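Local coordinates for protein acetone carboxylase alpha subunit (Xanthobacter autotrophicus Py2, PDB 5M45) that forms the alpha subunit of acetone carboxylase, a six-chain assembly with bound manganese and magnesium, and belongs to the hydantoinase B/oxoprolinase family, at residues His343-Ile356 against Trp401-Arg413. Sequence-based numbering, arbitrary orientation.
Sequences HTYNAHQVSFTSGI and WHFLVSAWTALWR. With ACT (acetate ion), chain N.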
loop_
_atom_site.group_PDB
_atom_site.type_symbol
_atom_site.label_atom_id
_atom_site.label_comp_id
_atom_site.label_asym_id
_atom_site.label_seq_id
_atom_site.Cartn_x
_atom_site.Cartn_y
_atom_site.Cartn_z
ATOM N N HIS A 343 -3.460 13.912 10.118
ATOM C CA HIS A 343 -2.991 13.080 11.232
ATOM C C HIS A 343 -3.653 11.701 11.067
ATOM O O HIS A 343 -4.374 11.487 10.092
ATOM C CB HIS A 343 -3.314 13.757 12.571
ATOM C CG HIS A 343 -4.738 14.197 12.711
ATOM N ND1 HIS A 343 -5.798 13.322 12.681
ATOM C CD2 HIS A 343 -5.287 15.426 12.884
ATOM C CE1 HIS A 343 -6.940 13.978 12.821
ATOM N NE2 HIS A 343 -6.655 15.263 12.928
ATOM N N THR A 344 -3.434 10.798 12.031
ATOM C CA THR A 344 -3.963 9.412 11.971
ATOM C C THR A 344 -5.160 9.131 12.902
ATOM O O THR A 344 -5.457 7.966 13.197
ATOM C CB THR A 344 -2.821 8.396 12.233
ATOM O OG1 THR A 344 -2.225 8.610 13.513
ATOM C CG2 THR A 344 -1.744 8.536 11.157
ATOM N N TYR A 345 -5.911 10.176 13.262
ATOM C CA TYR A 345 -6.974 10.130 14.312
ATOM C C TYR A 345 -8.400 10.285 13.751
ATOM O O TYR A 345 -9.382 10.330 14.544
ATOM C CB TYR A 345 -6.687 11.167 15.471
ATOM C CG TYR A 345 -5.185 11.238 15.788
ATOM C CD1 TYR A 345 -4.471 10.074 16.080
ATOM C CD2 TYR A 345 -4.494 12.459 15.806
ATOM C CE1 TYR A 345 -3.113 10.097 16.296
ATOM C CE2 TYR A 345 -3.110 12.492 16.031
ATOM C CZ TYR A 345 -2.422 11.321 16.274
ATOM O OH TYR A 345 -1.052 11.326 16.443
ATOM N N ASN A 346 -8.553 10.338 12.426
ATOM C CA ASN A 346 -9.852 10.446 11.793
ATOM C C ASN A 346 -10.672 9.148 11.889
ATOM O O ASN A 346 -10.100 8.057 12.130
ATOM C CB ASN A 346 -9.674 10.838 10.313
ATOM C CG ASN A 346 -8.838 12.099 10.157
ATOM O OD1 ASN A 346 -9.296 13.188 10.482
ATOM N ND2 ASN A 346 -7.583 11.952 9.721
ATOM N N ALA A 347 -11.989 9.243 11.696
ATOM C CA ALA A 347 -12.843 8.069 11.782
ATOM C C ALA A 347 -13.903 7.987 10.662
ATOM O O ALA A 347 -13.660 8.478 9.512
ATOM C CB ALA A 347 -13.448 7.982 13.217
ATOM N N HIS A 348 -15.011 7.302 10.923
ATOM C CA HIS A 348 -16.037 7.013 9.928
ATOM C C HIS A 348 -17.348 6.840 10.681
ATOM O O HIS A 348 -17.324 6.493 11.880
ATOM C CB HIS A 348 -15.658 5.739 9.169
ATOM C CG HIS A 348 -16.513 5.420 7.978
ATOM N ND1 HIS A 348 -17.738 4.811 8.093
ATOM C CD2 HIS A 348 -16.273 5.518 6.647
ATOM C CE1 HIS A 348 -18.251 4.601 6.887
ATOM N NE2 HIS A 348 -17.373 5.010 5.991
ATOM N N GLN A 349 -18.471 7.097 10.013
ATOM C CA GLN A 349 -19.783 6.975 10.658
ATOM C C GLN A 349 -20.018 5.579 11.282
ATOM O O GLN A 349 -20.584 5.468 12.360
ATOM C CB GLN A 349 -20.926 7.428 9.708
ATOM C CG GLN A 349 -21.222 6.482 8.540
ATOM C CD GLN A 349 -22.428 6.977 7.731
ATOM O OE1 GLN A 349 -23.516 6.446 7.835
ATOM N NE2 GLN A 349 -22.225 8.009 6.946
ATOM N N VAL A 350 -19.587 4.525 10.613
ATOM C CA VAL A 350 -19.717 3.152 11.105
ATOM C C VAL A 350 -18.895 2.895 12.378
ATOM O O VAL A 350 -19.440 2.364 13.358
ATOM C CB VAL A 350 -19.327 2.108 10.016
ATOM C CG1 VAL A 350 -19.281 0.710 10.601
ATOM C CG2 VAL A 350 -20.292 2.151 8.816
ATOM N N SER A 351 -17.595 3.212 12.373
ATOM C CA SER A 351 -16.785 2.984 13.569
ATOM C C SER A 351 -17.250 3.865 14.755
ATOM O O SER A 351 -17.269 3.403 15.891
ATOM C CB SER A 351 -15.293 3.195 13.276
ATOM O OG SER A 351 -15.016 4.522 12.801
ATOM N N PHE A 352 -17.616 5.125 14.473
ATOM C CA PHE A 352 -18.104 5.997 15.518
ATOM C C PHE A 352 -19.389 5.479 16.193
ATOM O O PHE A 352 -19.445 5.386 17.424
ATOM C CB PHE A 352 -18.326 7.427 14.998
ATOM C CG PHE A 352 -18.689 8.419 16.085
ATOM C CD1 PHE A 352 -17.699 8.978 16.869
ATOM C CD2 PHE A 352 -19.988 8.751 16.321
ATOM C CE1 PHE A 352 -18.026 9.878 17.900
ATOM C CE2 PHE A 352 -20.327 9.691 17.324
ATOM C CZ PHE A 352 -19.345 10.228 18.124
ATOM N N THR A 353 -20.394 5.120 15.406
ATOM C CA THR A 353 -21.678 4.640 15.937
ATOM C C THR A 353 -21.605 3.196 16.520
ATOM O O THR A 353 -22.311 2.873 17.524
ATOM C CB THR A 353 -22.804 4.748 14.903
ATOM O OG1 THR A 353 -22.519 3.943 13.752
ATOM C CG2 THR A 353 -23.049 6.217 14.495
ATOM N N SER A 354 -20.772 2.345 15.919
ATOM C CA SER A 354 -20.512 0.990 16.466
ATOM C C SER A 354 -19.876 1.043 17.872
ATOM O O SER A 354 -20.222 0.222 18.745
ATOM C CB SER A 354 -19.692 0.112 15.509
ATOM O OG SER A 354 -20.406 -0.082 14.294
ATOM N N GLY A 355 -18.996 2.023 18.104
ATOM C CA GLY A 355 -18.445 2.223 19.438
ATOM C C GLY A 355 -19.464 2.677 20.483
ATOM O O GLY A 355 -19.366 2.300 21.664
ATOM N N ILE A 356 -20.437 3.502 20.068
ATOM C CA ILE A 356 -21.545 3.860 20.968
ATOM C C ILE A 356 -22.334 2.590 21.339
ATOM O O ILE A 356 -22.733 2.418 22.513
ATOM C CB ILE A 356 -22.438 4.965 20.376
ATOM C CG1 ILE A 356 -21.637 6.271 20.224
ATOM C CG2 ILE A 356 -23.693 5.211 21.273
ATOM C CD1 ILE A 356 -22.299 7.335 19.323
ATOM N N TRP A 401 -8.725 5.625 17.345
ATOM C CA TRP A 401 -9.104 5.611 18.766
ATOM C C TRP A 401 -8.823 6.900 19.507
ATOM O O TRP A 401 -9.560 7.210 20.423
ATOM C CB TRP A 401 -8.374 4.481 19.536
ATOM C CG TRP A 401 -8.581 3.079 19.030
ATOM C CD1 TRP A 401 -7.623 2.250 18.530
ATOM C CD2 TRP A 401 -9.805 2.326 19.056
ATOM N NE1 TRP A 401 -8.160 0.999 18.272
ATOM C CE2 TRP A 401 -9.503 1.024 18.552
ATOM C CE3 TRP A 401 -11.121 2.608 19.447
ATOM C CZ2 TRP A 401 -10.471 0.042 18.418
ATOM C CZ3 TRP A 401 -12.075 1.602 19.324
ATOM C CH2 TRP A 401 -11.747 0.335 18.823
ATOM N N HIS A 402 -7.754 7.610 19.183
ATOM C CA HIS A 402 -7.382 8.861 19.926
ATOM C C HIS A 402 -8.582 9.813 20.070
ATOM O O HIS A 402 -8.886 10.318 21.171
ATOM C CB HIS A 402 -6.256 9.565 19.193
ATOM C CG HIS A 402 -5.623 10.704 19.929
ATOM N ND1 HIS A 402 -5.131 10.590 21.207
ATOM C CD2 HIS A 402 -5.357 11.975 19.537
ATOM C CE1 HIS A 402 -4.600 11.744 21.583
ATOM N NE2 HIS A 402 -4.723 12.602 20.582
ATOM N N PHE A 403 -9.289 9.995 18.938
ATOM C CA PHE A 403 -10.524 10.786 18.918
ATOM C C PHE A 403 -11.726 10.011 19.422
ATOM O O PHE A 403 -12.521 10.523 20.226
ATOM C CB PHE A 403 -10.788 11.325 17.489
ATOM C CG PHE A 403 -9.881 12.484 17.064
ATOM C CD1 PHE A 403 -8.763 12.907 17.822
ATOM C CD2 PHE A 403 -10.169 13.152 15.886
ATOM C CE1 PHE A 403 -7.978 13.974 17.385
ATOM C CE2 PHE A 403 -9.395 14.202 15.452
ATOM C CZ PHE A 403 -8.286 14.615 16.198
ATOM N N LEU A 404 -11.884 8.778 18.954
ATOM C CA LEU A 404 -13.072 7.972 19.295
ATOM C C LEU A 404 -13.293 7.799 20.813
ATOM O O LEU A 404 -14.373 8.084 21.321
ATOM C CB LEU A 404 -12.992 6.570 18.626
ATOM C CG LEU A 404 -13.127 6.489 17.083
ATOM C CD1 LEU A 404 -12.854 5.070 16.593
ATOM C CD2 LEU A 404 -14.508 6.929 16.614
ATOM N N VAL A 405 -12.251 7.341 21.527
ATOM C CA VAL A 405 -12.381 7.057 22.982
ATOM C C VAL A 405 -12.581 8.350 23.796
ATOM O O VAL A 405 -13.149 8.303 24.907
ATOM C CB VAL A 405 -11.195 6.248 23.564
ATOM C CG1 VAL A 405 -10.954 4.976 22.767
ATOM C CG2 VAL A 405 -9.926 7.073 23.642
ATOM N N SER A 406 -12.141 9.485 23.220
ATOM C CA SER A 406 -12.233 10.788 23.855
ATOM C C SER A 406 -13.637 11.426 23.669
ATOM O O SER A 406 -14.052 12.250 24.479
ATOM C CB SER A 406 -11.145 11.725 23.276
ATOM O OG SER A 406 -9.819 11.280 23.568
ATOM N N ALA A 407 -14.356 11.037 22.614
ATOM C CA ALA A 407 -15.756 11.440 22.413
ATOM C C ALA A 407 -16.757 10.533 23.134
ATOM O O ALA A 407 -17.735 11.027 23.694
ATOM C CB ALA A 407 -16.060 11.471 20.921
ATOM N N TRP A 408 -16.510 9.219 23.172
ATOM C CA TRP A 408 -17.465 8.274 23.790
ATOM C C TRP A 408 -17.601 8.450 25.317
ATOM O O TRP A 408 -18.694 8.229 25.874
ATOM C CB TRP A 408 -17.133 6.818 23.474
ATOM C CG TRP A 408 -17.170 6.421 22.020
ATOM C CD1 TRP A 408 -17.996 6.901 21.058
ATOM C CD2 TRP A 408 -16.334 5.436 21.381
ATOM N NE1 TRP A 408 -17.718 6.299 19.834
ATOM C CE2 TRP A 408 -16.694 5.403 20.021
ATOM C CE3 TRP A 408 -15.311 4.596 21.832
ATOM C CZ2 TRP A 408 -16.075 4.551 19.110
ATOM C CZ3 TRP A 408 -14.711 3.727 20.915
ATOM C CH2 TRP A 408 -15.077 3.727 19.570
ATOM N N THR A 409 -16.527 8.845 25.986
ATOM C CA THR A 409 -16.523 8.961 27.455
ATOM C C THR A 409 -17.632 9.883 28.005
ATOM O O THR A 409 -18.230 9.582 29.032
ATOM C CB THR A 409 -15.126 9.324 28.004
ATOM O OG1 THR A 409 -15.073 9.126 29.431
ATOM C CG2 THR A 409 -14.755 10.746 27.651
ATOM N N ALA A 410 -17.932 10.975 27.299
ATOM C CA ALA A 410 -18.977 11.912 27.739
ATOM C C ALA A 410 -20.382 11.285 27.767
ATOM O O ALA A 410 -21.214 11.689 28.574
ATOM C CB ALA A 410 -18.975 13.148 26.870
ATOM N N LEU A 411 -20.644 10.284 26.921
ATOM C CA LEU A 411 -21.967 9.668 26.860
ATOM C C LEU A 411 -22.296 8.876 28.125
ATOM O O LEU A 411 -23.451 8.829 28.540
ATOM C CB LEU A 411 -22.160 8.815 25.594
ATOM C CG LEU A 411 -21.663 9.490 24.272
ATOM C CD1 LEU A 411 -21.893 8.641 23.028
ATOM C CD2 LEU A 411 -22.228 10.877 24.005
ATOM N N TRP A 412 -21.284 8.269 28.770
ATOM C CA TRP A 412 -21.490 7.642 30.099
ATOM C C TRP A 412 -22.011 8.642 31.138
ATOM O O TRP A 412 -22.840 8.293 31.985
ATOM C CB TRP A 412 -20.181 7.091 30.685
ATOM C CG TRP A 412 -19.569 5.892 30.063
ATOM C CD1 TRP A 412 -18.637 5.881 29.060
ATOM C CD2 TRP A 412 -19.755 4.505 30.454
ATOM N NE1 TRP A 412 -18.252 4.572 28.797
ATOM C CE2 TRP A 412 -18.917 3.722 29.642
ATOM C CE3 TRP A 412 -20.545 3.874 31.418
ATOM C CZ2 TRP A 412 -18.846 2.328 29.748
ATOM C CZ3 TRP A 412 -20.481 2.491 31.545
ATOM C CH2 TRP A 412 -19.626 1.726 30.718
ATOM N N ARG A 413 -21.521 9.890 31.096
ATOM C CA ARG A 413 -21.968 10.894 32.042
ATOM C C ARG A 413 -23.451 11.244 31.869
ATOM O O ARG A 413 -24.209 11.353 32.854
ATOM C CB ARG A 413 -21.107 12.168 31.972
ATOM C CG ARG A 413 -19.651 11.928 32.327
ATOM C CD ARG A 413 -18.893 13.227 32.715
ATOM N NE ARG A 413 -18.974 14.257 31.683
ATOM C CZ ARG A 413 -18.189 14.336 30.595
ATOM N NH1 ARG A 413 -17.205 13.460 30.343
ATOM N NH2 ARG A 413 -18.384 15.347 29.733
HETATM C C ACT N . -7.726 -2.293 18.816
HETATM O O ACT N . -7.115 -1.485 18.080
HETATM O OXT ACT N . -8.177 -3.358 18.342
HETATM C CH3 ACT N . -7.908 -1.973 20.275
#
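W408 NE1 donates to F352 O across the contact at 3.1 Å. The N-H reaches F352 O in its carbonyl plane, on a lone pair, but the bond is bent (N-H...O 139°) and the oxygen stands 25° out of the indole plane. This bond ties together two buried helices of the hydantoinase B/oxoprolinase fold, 349-361 and 401-422; the axes of 349-356 and 401-413 cross at -37° and come within 10.4 Å at their closest. The helical bond from I356 N to the same oxygen is weak, so the indole N-H is a second donor to it. The indole lies flat against the helix backbone: G355 CA sits 3.3 Å from W408 CZ2 and makes a CH-pi contact with the six-membered ring, while L404 O lies over the opposite face. With no side chain at G355, the ring comes directly against the backbone.

With chi1 at -174°, F352 swings CG away from its own N and carries the ring toward helix 401-422. W408 NE1 then lies over one face, offset toward the rim, and A407 CB meets the edge in plane. L404 CD2 also reaches that edge and touches A347 CB (3.7 Å). Further along, I356 CG1 packs on both W408 CD1 and L411 CD1.

H343 and Y345, from the loop before helix 349-361, form an aromatic cluster with H402 and F403 at the start of helix 401-422. H402 turns its edge toward the Y345 face; H402 NE2 is hydrogen-bonded to D295 O, and Y345 OH and Y298 OH are hydrogen-bonded, which restrains the polar end of each ring. F403 packs against V294, V296 and M316 of neighbouring strands. Y345 CB stands over the centre of the F403 ring, 3.6 Å from the centroid, and the buried Y345 O, which has no polar partner in the model, comes within 3.2 Å of F403 CD2.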